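Local coordinates for protein glutaredoxin-2 (Vaccinia virus, PDB 2G2Q) that passes disulfides, as a glutaredoxin-family thiol oxidoreductase, from a membrane-associated viral partner to virion membrane protein substrates, a step needed for virus morphogenesis and replication, at residues L5-K10 with N18-V23; C13-N18 with Y69-F74; E24-E29 with V102-L107. All coordinates share one frame; numbering follows the deposited sequence.

Interaction 1 (L5-K10 with N18-V23); sequences LIIFGK and NVSDAV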
# COMPACT_ATOMS: atom_id res chain seq x y z
N LEU A 5 -6.90 -3.05 8.91
CA LEU A 5 -6.20 -2.70 7.69
C LEU A 5 -4.72 -3.03 7.85
O LEU A 5 -4.11 -2.68 8.86
CB LEU A 5 -6.38 -1.22 7.34
CG LEU A 5 -7.84 -0.77 7.14
CD1 LEU A 5 -8.01 0.77 6.94
CD2 LEU A 5 -8.54 -1.57 6.03
N ILE A 6 -4.16 -3.73 6.86
CA ILE A 6 -2.75 -4.08 6.84
C ILE A 6 -2.11 -3.35 5.68
O ILE A 6 -2.45 -3.60 4.51
CB ILE A 6 -2.50 -5.61 6.71
CG1 ILE A 6 -3.10 -6.36 7.91
CG2 ILE A 6 -1.03 -5.93 6.67
CD1 ILE A 6 -4.36 -7.05 7.57
N ILE A 7 -1.21 -2.45 6.02
CA ILE A 7 -0.50 -1.64 5.04
C ILE A 7 0.96 -2.10 4.83
O ILE A 7 1.75 -2.12 5.77
CB ILE A 7 -0.51 -0.17 5.48
CG1 ILE A 7 -1.97 0.29 5.63
CG2 ILE A 7 0.26 0.71 4.47
CD1 ILE A 7 -2.15 1.56 6.45
N PHE A 8 1.28 -2.48 3.60
CA PHE A 8 2.63 -2.82 3.18
C PHE A 8 3.26 -1.66 2.44
O PHE A 8 2.63 -1.05 1.59
CB PHE A 8 2.59 -4.01 2.20
CG PHE A 8 2.30 -5.35 2.85
CD1 PHE A 8 3.33 -6.27 3.04
CD2 PHE A 8 1.01 -5.69 3.25
CE1 PHE A 8 3.06 -7.52 3.63
CE2 PHE A 8 0.75 -6.91 3.85
CZ PHE A 8 1.77 -7.82 4.05
N GLY A 9 4.53 -1.39 2.75
CA GLY A 9 5.35 -0.44 2.00
C GLY A 9 6.74 -0.36 2.60
O GLY A 9 6.99 -0.95 3.64
N LYS A 10 7.66 0.35 1.95
CA LYS A 10 8.96 0.67 2.55
C LYS A 10 8.79 1.61 3.74
O LYS A 10 8.01 2.56 3.68
CB LYS A 10 9.89 1.32 1.55
CG LYS A 10 10.82 0.34 0.87
CD LYS A 10 11.54 0.99 -0.30
CE LYS A 10 12.53 2.01 0.16
NZ LYS A 10 13.33 2.46 -1.00
N ASN A 18 2.60 9.06 3.79
CA ASN A 18 1.37 9.83 3.50
C ASN A 18 0.12 8.97 3.43
O ASN A 18 -0.95 9.37 3.86
CB ASN A 18 1.53 10.71 2.25
CG ASN A 18 2.47 11.86 2.49
OD1 ASN A 18 3.40 12.09 1.71
ND2 ASN A 18 2.27 12.58 3.59
N VAL A 19 0.27 7.77 2.89
CA VAL A 19 -0.84 6.83 2.88
C VAL A 19 -1.23 6.40 4.30
O VAL A 19 -2.40 6.51 4.66
CB VAL A 19 -0.56 5.65 1.96
CG1 VAL A 19 -1.65 4.59 2.10
CG2 VAL A 19 -0.47 6.14 0.51
N SER A 20 -0.27 5.96 5.11
CA SER A 20 -0.55 5.65 6.53
C SER A 20 -1.21 6.80 7.26
O SER A 20 -2.14 6.58 8.05
CB SER A 20 0.73 5.27 7.27
OG SER A 20 1.27 4.08 6.73
N ASP A 21 -0.73 8.02 7.02
CA ASP A 21 -1.30 9.21 7.62
C ASP A 21 -2.79 9.35 7.33
O ASP A 21 -3.58 9.56 8.25
CB ASP A 21 -0.57 10.46 7.16
CG ASP A 21 0.63 10.75 8.02
OD1 ASP A 21 1.26 9.79 8.53
OD2 ASP A 21 0.95 11.95 8.20
N ALA A 22 -3.14 9.21 6.05
CA ALA A 22 -4.53 9.27 5.61
C ALA A 22 -5.33 8.16 6.26
O ALA A 22 -6.44 8.38 6.74
CB ALA A 22 -4.59 9.14 4.10
N VAL A 23 -4.74 6.97 6.29
CA VAL A 23 -5.42 5.81 6.86
C VAL A 23 -5.63 5.95 8.38
O VAL A 23 -6.57 5.37 8.94
CB VAL A 23 -4.71 4.50 6.47
CG1 VAL A 23 -5.43 3.31 7.06
CG2 VAL A 23 -4.67 4.37 4.95
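Leu5 and Ile7 meet Val23 in a buried, apolar helix-on-sheet contact, where helix 14-24 lies over strand 3-9 in the first beta-alpha-beta unit of the thioredoxin fold. The short axes of 5-9 and 18-23 run nearly antiparallel, at 167°, with a closest approach of 10.0 Å, as expected of a helix that carries the chain back before it enters the parallel strand 30-36. Val23 is shared by both strand residues through one methyl. Its CG1 stands anti to the backbone N (chi1 -179°) and lies 3.6 Å from Leu5 CD1, the two side chains slanting across each other. The same CG1 is 3.8 Å from Ile7 CD1; here the side chains reach toward one another tip to tip. One turn earlier, Ser20 OG lies 4.2 Å from the other branch of the isoleucine, Ile7 CG2, a loose van der Waals approach. The hydroxyl has polar partners of its own, hydrogen-bonding with His34 NE2 and the Cys16 carbonyl oxygen. Ile73 and Leu107 extend the apolar surroundings of Ile7 and Val23. With no hydrogen bond crossing between the segments, the helix rests on the sheet here through methyl packing, and the polar group at its margin is satisfied elsewhere.

Interaction 2 (C13-N18 with Y69-F74); sequences CSICEN and YIVSIF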
# COMPACT_ATOMS: atom_id res chain seq x y z
N CYS A 13 9.69 6.33 4.01
CA CYS A 13 9.55 7.04 2.76
C CYS A 13 8.20 7.74 2.67
O CYS A 13 7.19 7.30 3.23
CB CYS A 13 9.83 6.13 1.56
SG CYS A 13 8.39 5.37 0.90
N SER A 14 8.21 8.87 1.96
CA SER A 14 7.09 9.80 1.90
C SER A 14 5.76 9.17 1.47
O SER A 14 4.72 9.48 2.05
CB SER A 14 7.45 10.95 0.98
OG SER A 14 8.59 11.61 1.51
N ILE A 15 5.81 8.30 0.47
CA ILE A 15 4.60 7.76 -0.12
C ILE A 15 3.85 6.88 0.88
O ILE A 15 2.71 7.16 1.22
CB ILE A 15 4.87 7.06 -1.50
CG1 ILE A 15 5.02 8.12 -2.60
CG2 ILE A 15 3.74 6.11 -1.89
CD1 ILE A 15 6.29 8.99 -2.50
N CYS A 16 4.51 5.86 1.39
CA CYS A 16 3.87 4.99 2.36
C CYS A 16 3.46 5.76 3.63
O CYS A 16 2.38 5.52 4.18
CB CYS A 16 4.74 3.78 2.67
SG CYS A 16 3.95 2.61 3.77
N GLU A 17 4.30 6.69 4.07
CA GLU A 17 3.99 7.60 5.17
C GLU A 17 2.74 8.45 4.97
O GLU A 17 1.90 8.54 5.87
CB GLU A 17 5.18 8.49 5.49
CG GLU A 17 6.23 7.81 6.36
CD GLU A 17 7.57 8.53 6.35
OE1 GLU A 17 7.69 9.62 5.75
OE2 GLU A 17 8.52 7.99 6.97
N ASN A 18 2.60 9.06 3.79
CA ASN A 18 1.37 9.83 3.50
C ASN A 18 0.12 8.97 3.43
O ASN A 18 -0.95 9.37 3.86
CB ASN A 18 1.53 10.71 2.25
CG ASN A 18 2.47 11.86 2.49
OD1 ASN A 18 3.40 12.09 1.71
ND2 ASN A 18 2.27 12.58 3.59
N TYR A 69 7.45 3.47 -4.25
CA TYR A 69 6.04 3.66 -4.61
C TYR A 69 5.23 2.39 -4.51
O TYR A 69 4.17 2.31 -5.12
CB TYR A 69 5.93 4.24 -6.04
CG TYR A 69 6.58 5.57 -6.18
CD1 TYR A 69 5.88 6.74 -5.92
CD2 TYR A 69 7.92 5.66 -6.52
CE1 TYR A 69 6.52 8.00 -6.02
CE2 TYR A 69 8.56 6.90 -6.63
CZ TYR A 69 7.85 8.05 -6.37
OH TYR A 69 8.51 9.26 -6.49
N ILE A 70 5.77 1.37 -3.84
CA ILE A 70 5.03 0.17 -3.51
C ILE A 70 4.18 0.50 -2.29
O ILE A 70 4.70 0.88 -1.23
CB ILE A 70 5.97 -1.00 -3.07
CG1 ILE A 70 7.08 -1.29 -4.09
CG2 ILE A 70 5.17 -2.26 -2.69
CD1 ILE A 70 6.65 -1.34 -5.52
N VAL A 71 2.87 0.39 -2.44
CA VAL A 71 2.00 0.40 -1.26
C VAL A 71 0.77 -0.44 -1.51
O VAL A 71 0.10 -0.29 -2.54
CB VAL A 71 1.68 1.85 -0.74
CG1 VAL A 71 1.08 2.74 -1.86
CG2 VAL A 71 0.81 1.81 0.53
N SER A 72 0.50 -1.35 -0.59
CA SER A 72 -0.67 -2.19 -0.68
C SER A 72 -1.40 -2.23 0.65
O SER A 72 -0.78 -2.29 1.72
CB SER A 72 -0.27 -3.60 -1.11
OG SER A 72 0.47 -3.56 -2.31
N ILE A 73 -2.73 -2.21 0.56
CA ILE A 73 -3.61 -2.28 1.71
C ILE A 73 -4.54 -3.52 1.63
O ILE A 73 -5.20 -3.77 0.63
CB ILE A 73 -4.43 -0.99 1.85
CG1 ILE A 73 -3.50 0.23 1.95
CG2 ILE A 73 -5.36 -1.07 3.06
CD1 ILE A 73 -4.23 1.58 1.90
N PHE A 74 -4.56 -4.28 2.72
CA PHE A 74 -5.46 -5.39 2.88
C PHE A 74 -6.40 -5.11 4.05
O PHE A 74 -6.09 -4.32 4.97
CB PHE A 74 -4.70 -6.69 3.16
CG PHE A 74 -3.81 -7.11 2.04
CD1 PHE A 74 -2.52 -6.61 1.93
CD2 PHE A 74 -4.26 -8.00 1.10
CE1 PHE A 74 -1.69 -6.98 0.89
CE2 PHE A 74 -3.44 -8.40 0.07
CZ PHE A 74 -2.15 -7.88 -0.05
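The side chains of Ile15 and Tyr69 lie at a slant to each other, the ethyl arm of the isoleucine approaching the CD1-CE1 bond of the phenol ring obliquely. Ile15 CG1 lies 3.7 Å from Tyr69 CD1 and equally far from CE1, while Ile15 CD1 is nearest Tyr69 CE1, also at 3.7 Å. The tyrosine CB leaves the backbone pointing away from the helix, and it is the ring, carried outward from CG, that brings CD1 and CE1 back to the isoleucine. The CG2 branch of Ile15, anti to its own N, turns to Val71 instead, with CG2 4.3 Å from Val71 CG1, a looser touch. Thus the two branches of one residue in the first turn of helix 14-24 address two residues two positions apart. Phe94 adds to the cluster, touching Ile15 and meeting the Tyr69 ring with the planes inclined by about 55°. Ile15 lies between Cys13, at the helix N-cap, and Cys16, the redox-active pair of this thioredoxin-fold protein, here not joined in a disulfide. No hydrogen bond links the segments: Ile15, one of the two residues between the cysteines, is held against Tyr69 and Val71 by dispersion contacts, close on the ring and weaker on Val71.

Interaction 3 (E24-E29 with V102-L107); sequences EELKSE and VNLEIL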
# COMPACT_ATOMS: atom_id res chain seq x y z
N GLU A 24 -4.78 6.75 9.03
CA GLU A 24 -4.93 7.02 10.47
C GLU A 24 -6.22 7.75 10.82
O GLU A 24 -6.74 7.61 11.93
CB GLU A 24 -3.73 7.81 11.02
CG GLU A 24 -2.49 6.96 11.30
CD GLU A 24 -2.66 6.02 12.49
OE1 GLU A 24 -3.01 6.51 13.58
OE2 GLU A 24 -2.42 4.80 12.32
N GLU A 25 -6.74 8.53 9.88
CA GLU A 25 -7.98 9.27 10.10
C GLU A 25 -9.18 8.32 10.19
O GLU A 25 -10.27 8.72 10.58
CB GLU A 25 -8.15 10.34 9.03
CG GLU A 25 -7.15 11.48 9.22
CD GLU A 25 -6.99 12.37 7.99
OE1 GLU A 25 -6.90 13.61 8.16
OE2 GLU A 25 -6.93 11.83 6.87
N LEU A 26 -8.96 7.05 9.87
CA LEU A 26 -9.99 6.02 9.96
C LEU A 26 -9.79 5.09 11.16
O LEU A 26 -10.38 4.00 11.20
CB LEU A 26 -10.04 5.21 8.65
CG LEU A 26 -10.18 5.93 7.30
CD1 LEU A 26 -10.09 4.93 6.14
CD2 LEU A 26 -11.47 6.75 7.21
N LYS A 27 -8.99 5.52 12.15
CA LYS A 27 -8.68 4.71 13.36
C LYS A 27 -9.87 4.39 14.26
O LYS A 27 -9.83 3.44 15.06
CB LYS A 27 -7.56 5.35 14.19
CG LYS A 27 -7.91 6.69 14.87
CD LYS A 27 -6.65 7.34 15.41
CE LYS A 27 -6.68 8.86 15.31
NZ LYS A 27 -7.33 9.50 16.48
N SER A 28 -10.93 5.18 14.17
CA SER A 28 -12.12 4.91 14.96
C SER A 28 -12.90 3.77 14.32
O SER A 28 -13.83 3.24 14.91
CB SER A 28 -12.98 6.17 15.10
OG SER A 28 -13.66 6.46 13.89
N GLU A 29 -12.50 3.39 13.11
CA GLU A 29 -13.20 2.36 12.36
C GLU A 29 -12.36 1.09 12.20
O GLU A 29 -12.89 -0.02 12.26
CB GLU A 29 -13.61 2.92 11.00
CG GLU A 29 -14.71 2.14 10.27
CD GLU A 29 -15.16 2.86 8.99
OE1 GLU A 29 -14.90 4.08 8.86
OE2 GLU A 29 -15.76 2.20 8.11
N VAL A 102 -2.88 11.55 -1.56
CA VAL A 102 -3.99 10.69 -1.18
C VAL A 102 -5.28 11.50 -1.08
O VAL A 102 -5.32 12.61 -0.53
CB VAL A 102 -3.76 9.97 0.19
CG1 VAL A 102 -4.68 8.77 0.31
CG2 VAL A 102 -2.31 9.53 0.37
N ASN A 103 -6.33 10.94 -1.66
CA ASN A 103 -7.66 11.48 -1.52
C ASN A 103 -8.43 10.56 -0.58
O ASN A 103 -8.77 9.43 -0.94
CB ASN A 103 -8.31 11.57 -2.89
CG ASN A 103 -9.69 12.17 -2.83
OD1 ASN A 103 -10.48 11.84 -1.96
ND2 ASN A 103 -9.98 13.04 -3.78
N LEU A 104 -8.67 11.04 0.64
CA LEU A 104 -9.21 10.22 1.72
C LEU A 104 -10.59 9.66 1.37
O LEU A 104 -10.88 8.48 1.58
CB LEU A 104 -9.30 11.07 2.98
CG LEU A 104 -9.14 10.51 4.40
CD1 LEU A 104 -9.97 11.37 5.36
CD2 LEU A 104 -9.51 9.02 4.52
N GLU A 105 -11.44 10.51 0.81
CA GLU A 105 -12.81 10.12 0.54
C GLU A 105 -12.91 8.96 -0.46
O GLU A 105 -13.77 8.10 -0.33
CB GLU A 105 -13.64 11.34 0.10
CG GLU A 105 -13.59 12.53 1.10
CD GLU A 105 -14.28 12.26 2.45
OE1 GLU A 105 -14.02 11.20 3.08
OE2 GLU A 105 -15.08 13.11 2.88
N ILE A 106 -12.00 8.93 -1.44
CA ILE A 106 -11.96 7.81 -2.39
C ILE A 106 -11.34 6.58 -1.73
O ILE A 106 -11.79 5.45 -1.94
CB ILE A 106 -11.22 8.17 -3.71
CG1 ILE A 106 -11.95 9.32 -4.42
CG2 ILE A 106 -11.12 6.96 -4.63
CD1 ILE A 106 -11.15 9.93 -5.59
N LEU A 107 -10.31 6.81 -0.91
CA LEU A 107 -9.66 5.73 -0.20
C LEU A 107 -10.64 5.06 0.78
O LEU A 107 -10.72 3.84 0.84
CB LEU A 107 -8.39 6.21 0.51
CG LEU A 107 -7.60 5.13 1.25
CD1 LEU A 107 -7.13 4.00 0.31
CD2 LEU A 107 -6.43 5.73 1.98
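Leu104, in the opening turn of helix 104-113, receives both Glu25 and Leu26 from the turn at the C-terminal end of helix 14-24. Along 102-107 the chain begins with Val102, which makes no contact with 24-29 but packs on Val19 and Ala22 of helix 14-24, bringing the segment alongside that helix. Asn103 then takes the N-cap position. Its OD1 accepts a weak capping bond from Ile106 N, 3.3 Å long with an N-H...O angle of 159°, while the carbonyl oxygen of Asn103 accepts from Leu107 N at 3.0 Å in the first helical turn. Leu104 comes next and divides its two methyls between two partners. CD1 lies 3.4 Å from Glu25 OE2, one carboxylate oxygen of a chain that is extended beyond CG and passes the leucine at a slant; this is a van der Waals approach with no polar bond behind it. CD2 instead lies 4.0 Å from Leu26 CD2, and the two side chains run alongside one another, pointing opposite ways. Both partners belong to a type I turn from Glu24 to Lys27, whose Lys27 N donates to Glu24 O at 3.1 Å. The turn thereby presents consecutive side chains, one acidic and one apolar, to the same leucine. Farther on, Leu107 directs its CB toward the turn and packs on Val23 and Ile88. Leu26 is completed by Lys108 and Ile111 of helix 104-113, so the end of helix 14-24 and the connection into strand 30-36 lie against helix 104-113 from its first turn as far as Ile111.

Helix 14-24 ties the set together: interactions 1 and 2 both use it, share Asn18 and have centres about 5 Å apart. Strands 3-9 and 71-77, which the two contacts reach, are antiparallel neighbours, and Phe8 N lies 2.8 Å from Ser72 O, a probable hydrogen bond. Interaction 3 lies at the C-terminal end of that helix, and Val23 CG2 meeting Leu107 CD2 at 3.7 Å joins it to interaction 1. Its centre is about 10 Å from that of interaction 1 and about 14 Å from that of interaction 2. The 13-18 segment of interaction 2 carries the redox-active Cys13 and Cys16, beside the touching Ile15; Cys16 CB also lies 3.6 Å from Lys10 O of interaction 1.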